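Side-chain contacts in lactococcus lactis MG1363 DpsA (Lactococcus lactis, PDB 1ZS3), which binds DNA, for which an N-terminal helix is required, and, as a Dps protein of twelve subunits, probably protects the cell against oxidative stress: residues V69-F72 with F73-S76; E19-H22 with H23-T26. One frame throughout, in Å; residues are numbered along the deposited sequence.

Overall arrangement
From the N terminus, helix 5-23 runs down to contact 2, where residues 19-22 meet 23-26. Here the helix ends and a short loop turns the chain into helix 27-51. The chain then passes through helix 27-51 and enters helix 55-81, where contact 1 joins residues 69-72 to 73-76 within a single helix and closes no loop. The two contacts follow in series, neither nesting nor crossing; the centres of contact 1 and contact 2 lie about 22 Å apart. Contact 2 connects the outlying N-terminal helix to the four-helix bundle, whereas contact 1 belongs to the bundle itself and faces helices 27-51 and 142-165 and a second subunit.

Contact 1: residues V69-F72 with F73-S76; sequences VEYF and FKIS
The Phe72 ring carries the hydroxyl of Ser76 over one face, with OG 4.0 Å above the plane and displaced toward the rim; Phe39 of helix 27-51 also meets this ring, edge-to-face. Helix 55-81, in the ferritin-like four-helix bundle of a Dps subunit, brings Ser76 beside Phe72, one turn along. Val69 and Phe73 lie side by side on the turn and point the same way: Val69 CG1 touches Phe73 CE1 at 3.6 Å. That methyl stands opposite the backbone N (chi1 172°), whereas the Phe73 ring swings to the N side of its own residue (chi1 -75°), back toward the preceding turn. The Tyr71 ring is approached obliquely by the aliphatic part of Lys74, whose NZ goes on to a salt bridge with Glu150 of helix 142-165. Tyr71 and Ile75 both pack against Leu151 of that helix, Phe72 and Ser76 lean on Leu35, and a second subunit sets its Thr46 against Phe72 and its Arg62 against Phe73. Along the backbone, Phe73 N bonds to Val69 O and Ile75 N to Tyr71 O in the usual helical pattern. Phe72 O is gripped twice, by Ser76 N at 3.1 Å and by Ser76 OG, the two donors arriving from opposite faces of the carbonyl plane. Ser76 OG lies 2.8 Å from Phe72 O and above that plane.

Contact 2: residues E19-H22 with H23-T26; sequences EIDH and HKPT
Glu19 and His23 meet one turn apart at the C-terminal end of helix 5-23, with Glu19 CG 3.6 Å from His23 NE2. The carbonyl oxygen Glu19 O sits over the centre of the imidazole, 3.3 Å above its plane, so it meets the face and accepts no hydrogen bond from ND1. Ile20 O does accept one, from His23 N at 3.1 Å, a three-residue spacing with the donor above the carbonyl plane. The next carbonyl, Asp21 O, reaches further along the chain and takes Thr26 N at 3.2 Å, supplemented by a CA-H...O contact from Pro25. On the side chains, Asp21 OD2 forms a salt bridge with Lys17, one turn back. Lys24 NZ lies 4.4 Å from Asp21 OD1, too far for a salt bridge, and the lysine chain runs beside Ile20. Asp21 CB touches Thr26 OG1 at 3.6 Å. With chi1 at 58°, that hydroxyl lies between its own backbone N and carbonyl carbon and bonds to Ala29 N, making Thr26 the N-cap of the following helix. The turn thus hands helix 5-23 over to helix 27-51 at the surface, with His22 meeting the ring of Tyr96 from helix 90-96.

Contact 1: residues V69-F72 with F73-S76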
loop_
_atom_site.group_PDB
_atom_site.type_symbol
_atom_site.label_atom_id
_atom_site.label_comp_id
_atom_site.label_asym_id
_atom_site.label_seq_id
_atom_site.Cartn_x
_atom_site.Cartn_y
_atom_site.Cartn_z
ATOM N N VAL A 69 12.543 4.065 -23.335
ATOM C CA VAL A 69 11.399 4.908 -23.638
ATOM C C VAL A 69 11.157 5.956 -22.550
ATOM O O VAL A 69 10.651 7.030 -22.831
ATOM C CB VAL A 69 10.154 4.042 -23.755
ATOM C CG1 VAL A 69 8.857 4.886 -23.873
ATOM C CG2 VAL A 69 10.290 3.079 -24.918
ATOM N N GLU A 70 11.453 5.597 -21.316
ATOM C CA GLU A 70 11.310 6.476 -20.185
ATOM C C GLU A 70 12.246 7.667 -20.295
ATOM O O GLU A 70 11.881 8.789 -19.932
ATOM C CB GLU A 70 11.606 5.729 -18.902
ATOM C CG GLU A 70 10.401 5.442 -18.005
ATOM C CD GLU A 70 10.767 4.526 -16.821
ATOM O OE1 GLU A 70 11.570 4.947 -15.928
ATOM O OE2 GLU A 70 10.267 3.380 -16.793
ATOM N N TYR A 71 13.467 7.403 -20.740
ATOM C CA TYR A 71 14.467 8.423 -20.939
ATOM C C TYR A 71 14.130 9.210 -22.209
ATOM O O TYR A 71 14.443 10.392 -22.301
ATOM C CB TYR A 71 15.880 7.802 -21.015
ATOM C CG TYR A 71 16.465 7.551 -19.654
ATOM C CD1 TYR A 71 16.652 8.591 -18.784
ATOM C CD2 TYR A 71 16.799 6.267 -19.228
ATOM C CE1 TYR A 71 17.154 8.387 -17.548
ATOM C CE2 TYR A 71 17.310 6.055 -17.969
ATOM C CZ TYR A 71 17.467 7.129 -17.130
ATOM O OH TYR A 71 17.958 7.008 -15.853
ATOM N N PHE A 72 13.497 8.550 -23.196
ATOM C CA PHE A 72 13.064 9.224 -24.396
ATOM C C PHE A 72 12.163 10.375 -23.986
ATOM O O PHE A 72 12.427 11.535 -24.346
ATOM C CB PHE A 72 12.360 8.277 -25.378
ATOM C CG PHE A 72 12.111 8.895 -26.698
ATOM C CD1 PHE A 72 10.907 9.546 -26.955
ATOM C CD2 PHE A 72 13.109 8.933 -27.658
ATOM C CE1 PHE A 72 10.655 10.156 -28.202
ATOM C CE2 PHE A 72 12.879 9.542 -28.913
ATOM C CZ PHE A 72 11.649 10.152 -29.186
ATOM N N PHE A 73 11.102 10.101 -23.215
ATOM C CA PHE A 73 10.153 11.142 -22.793
ATOM C C PHE A 73 10.795 12.141 -21.812
ATOM O O PHE A 73 10.456 13.313 -21.797
ATOM C CB PHE A 73 8.903 10.539 -22.140
ATOM C CG PHE A 73 7.937 9.902 -23.111
ATOM C CD1 PHE A 73 7.824 8.510 -23.187
ATOM C CD2 PHE A 73 7.146 10.680 -23.947
ATOM C CE1 PHE A 73 6.951 7.926 -24.071
ATOM C CE2 PHE A 73 6.272 10.084 -24.870
ATOM C CZ PHE A 73 6.171 8.705 -24.921
ATOM N N LYS A 74 11.755 11.690 -21.020
ATOM C CA LYS A 74 12.233 12.534 -19.949
ATOM C C LYS A 74 13.099 13.651 -20.552
ATOM O O LYS A 74 12.998 14.813 -20.160
ATOM C CB LYS A 74 12.974 11.720 -18.888
ATOM C CG LYS A 74 13.223 12.456 -17.602
ATOM C CD LYS A 74 14.568 12.043 -16.942
ATOM C CE LYS A 74 14.478 12.006 -15.375
ATOM N NZ LYS A 74 15.819 12.275 -14.722
ATOM N N ILE A 75 13.973 13.256 -21.470
ATOM C CA ILE A 75 14.906 14.144 -22.130
ATOM C C ILE A 75 14.258 15.044 -23.177
ATOM O O ILE A 75 14.670 16.196 -23.343
ATOM C CB ILE A 75 16.051 13.322 -22.697
ATOM C CG1 ILE A 75 16.712 12.549 -21.548
ATOM C CG2 ILE A 75 17.127 14.219 -23.325
ATOM C CD1 ILE A 75 17.929 11.875 -21.965
ATOM N N SER A 76 13.247 14.506 -23.851
ATOM C CA SER A 76 12.480 15.223 -24.813
ATOM C C SER A 76 11.864 16.349 -24.086
ATOM O O SER A 76 11.921 17.481 -24.535
ATOM C CB SER A 76 11.422 14.363 -25.503
ATOM O OG SER A 76 12.053 13.425 -26.360
#

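Contact 2: residues E19-H22 with H23-T26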
loop_
_atom_site.group_PDB
_atom_site.type_symbol
_atom_site.label_atom_id
_atom_site.label_comp_id
_atom_site.label_asym_id
_atom_site.label_seq_id
_atom_site.Cartn_x
_atom_site.Cartn_y
_atom_site.Cartn_z
ATOM N N GLU A 19 19.869 21.879 -39.879
ATOM C CA GLU A 19 21.137 21.723 -40.567
ATOM C C GLU A 19 22.223 22.613 -39.980
ATOM O O GLU A 19 23.303 22.124 -39.734
ATOM C CB GLU A 19 21.015 21.946 -42.070
ATOM C CG GLU A 19 22.216 21.367 -42.849
ATOM C CD GLU A 19 22.141 21.606 -44.362
ATOM O OE1 GLU A 19 21.148 21.151 -44.976
ATOM O OE2 GLU A 19 23.049 22.272 -44.924
ATOM N N ILE A 20 21.919 23.901 -39.770
ATOM C CA ILE A 20 22.860 24.867 -39.180
ATOM C C ILE A 20 23.358 24.330 -37.857
ATOM O O ILE A 20 24.581 24.202 -37.692
ATOM C CB ILE A 20 22.188 26.263 -39.002
ATOM C CG1 ILE A 20 21.937 26.944 -40.367
ATOM C CG2 ILE A 20 22.984 27.169 -38.062
ATOM C CD1 ILE A 20 20.606 27.758 -40.472
ATOM N N ASP A 21 22.431 24.028 -36.947
ATOM C CA ASP A 21 22.754 23.525 -35.601
ATOM C C ASP A 21 23.635 22.231 -35.592
ATOM O O ASP A 21 24.534 22.093 -34.749
ATOM C CB ASP A 21 21.413 23.303 -34.817
ATOM C CG ASP A 21 20.702 24.616 -34.424
ATOM O OD1 ASP A 21 21.298 25.708 -34.584
ATOM O OD2 ASP A 21 19.536 24.644 -33.974
ATOM N N HIS A 22 23.374 21.322 -36.539
ATOM C CA HIS A 22 24.140 20.095 -36.655
ATOM C C HIS A 22 25.624 20.304 -36.944
ATOM O O HIS A 22 26.412 19.379 -36.708
ATOM C CB HIS A 22 23.516 19.051 -37.660
ATOM C CG HIS A 22 22.491 18.249 -36.972
ATOM N ND1 HIS A 22 22.848 17.554 -35.808
ATOM C CD2 HIS A 22 21.153 18.141 -37.151
ATOM C CE1 HIS A 22 21.788 16.978 -35.340
ATOM N NE2 HIS A 22 20.729 17.328 -36.117
ATOM N N HIS A 23 26.016 21.486 -37.452
ATOM C CA HIS A 23 27.422 21.688 -37.929
ATOM C C HIS A 23 28.353 22.324 -36.896
ATOM O O HIS A 23 29.579 22.271 -37.052
ATOM C CB HIS A 23 27.514 22.545 -39.235
ATOM C CG HIS A 23 26.775 21.955 -40.414
ATOM N ND1 HIS A 23 26.303 20.645 -40.433
ATOM C CD2 HIS A 23 26.426 22.494 -41.610
ATOM C CE1 HIS A 23 25.718 20.394 -41.592
ATOM N NE2 HIS A 23 25.781 21.502 -42.320
ATOM N N LYS A 24 27.789 22.937 -35.853
ATOM C CA LYS A 24 28.582 23.676 -34.862
ATOM C C LYS A 24 28.656 23.011 -33.519
ATOM O O LYS A 24 29.289 23.564 -32.631
ATOM C CB LYS A 24 27.933 25.037 -34.625
ATOM C CG LYS A 24 26.722 25.028 -33.702
ATOM C CD LYS A 24 25.535 25.743 -34.341
ATOM C CE LYS A 24 25.699 27.284 -34.410
ATOM N NZ LYS A 24 25.009 27.860 -35.623
ATOM N N PRO A 25 28.263 21.739 -33.458
ATOM C CA PRO A 25 27.082 21.185 -32.746
ATOM C C PRO A 25 26.456 21.978 -31.623
ATOM O O PRO A 25 27.190 22.505 -30.779
ATOM C CB PRO A 25 27.597 19.843 -32.197
ATOM C CG PRO A 25 29.081 19.852 -32.528
ATOM C CD PRO A 25 29.183 20.663 -33.836
ATOM N N THR A 26 25.116 22.057 -31.594
ATOM C CA THR A 26 24.384 22.427 -30.370
ATOM C C THR A 26 24.091 21.184 -29.504
ATOM O O THR A 26 24.246 20.034 -29.950
ATOM C CB THR A 26 23.031 23.151 -30.627
ATOM O OG1 THR A 26 22.160 22.334 -31.417
ATOM C CG2 THR A 26 23.215 24.411 -31.439
#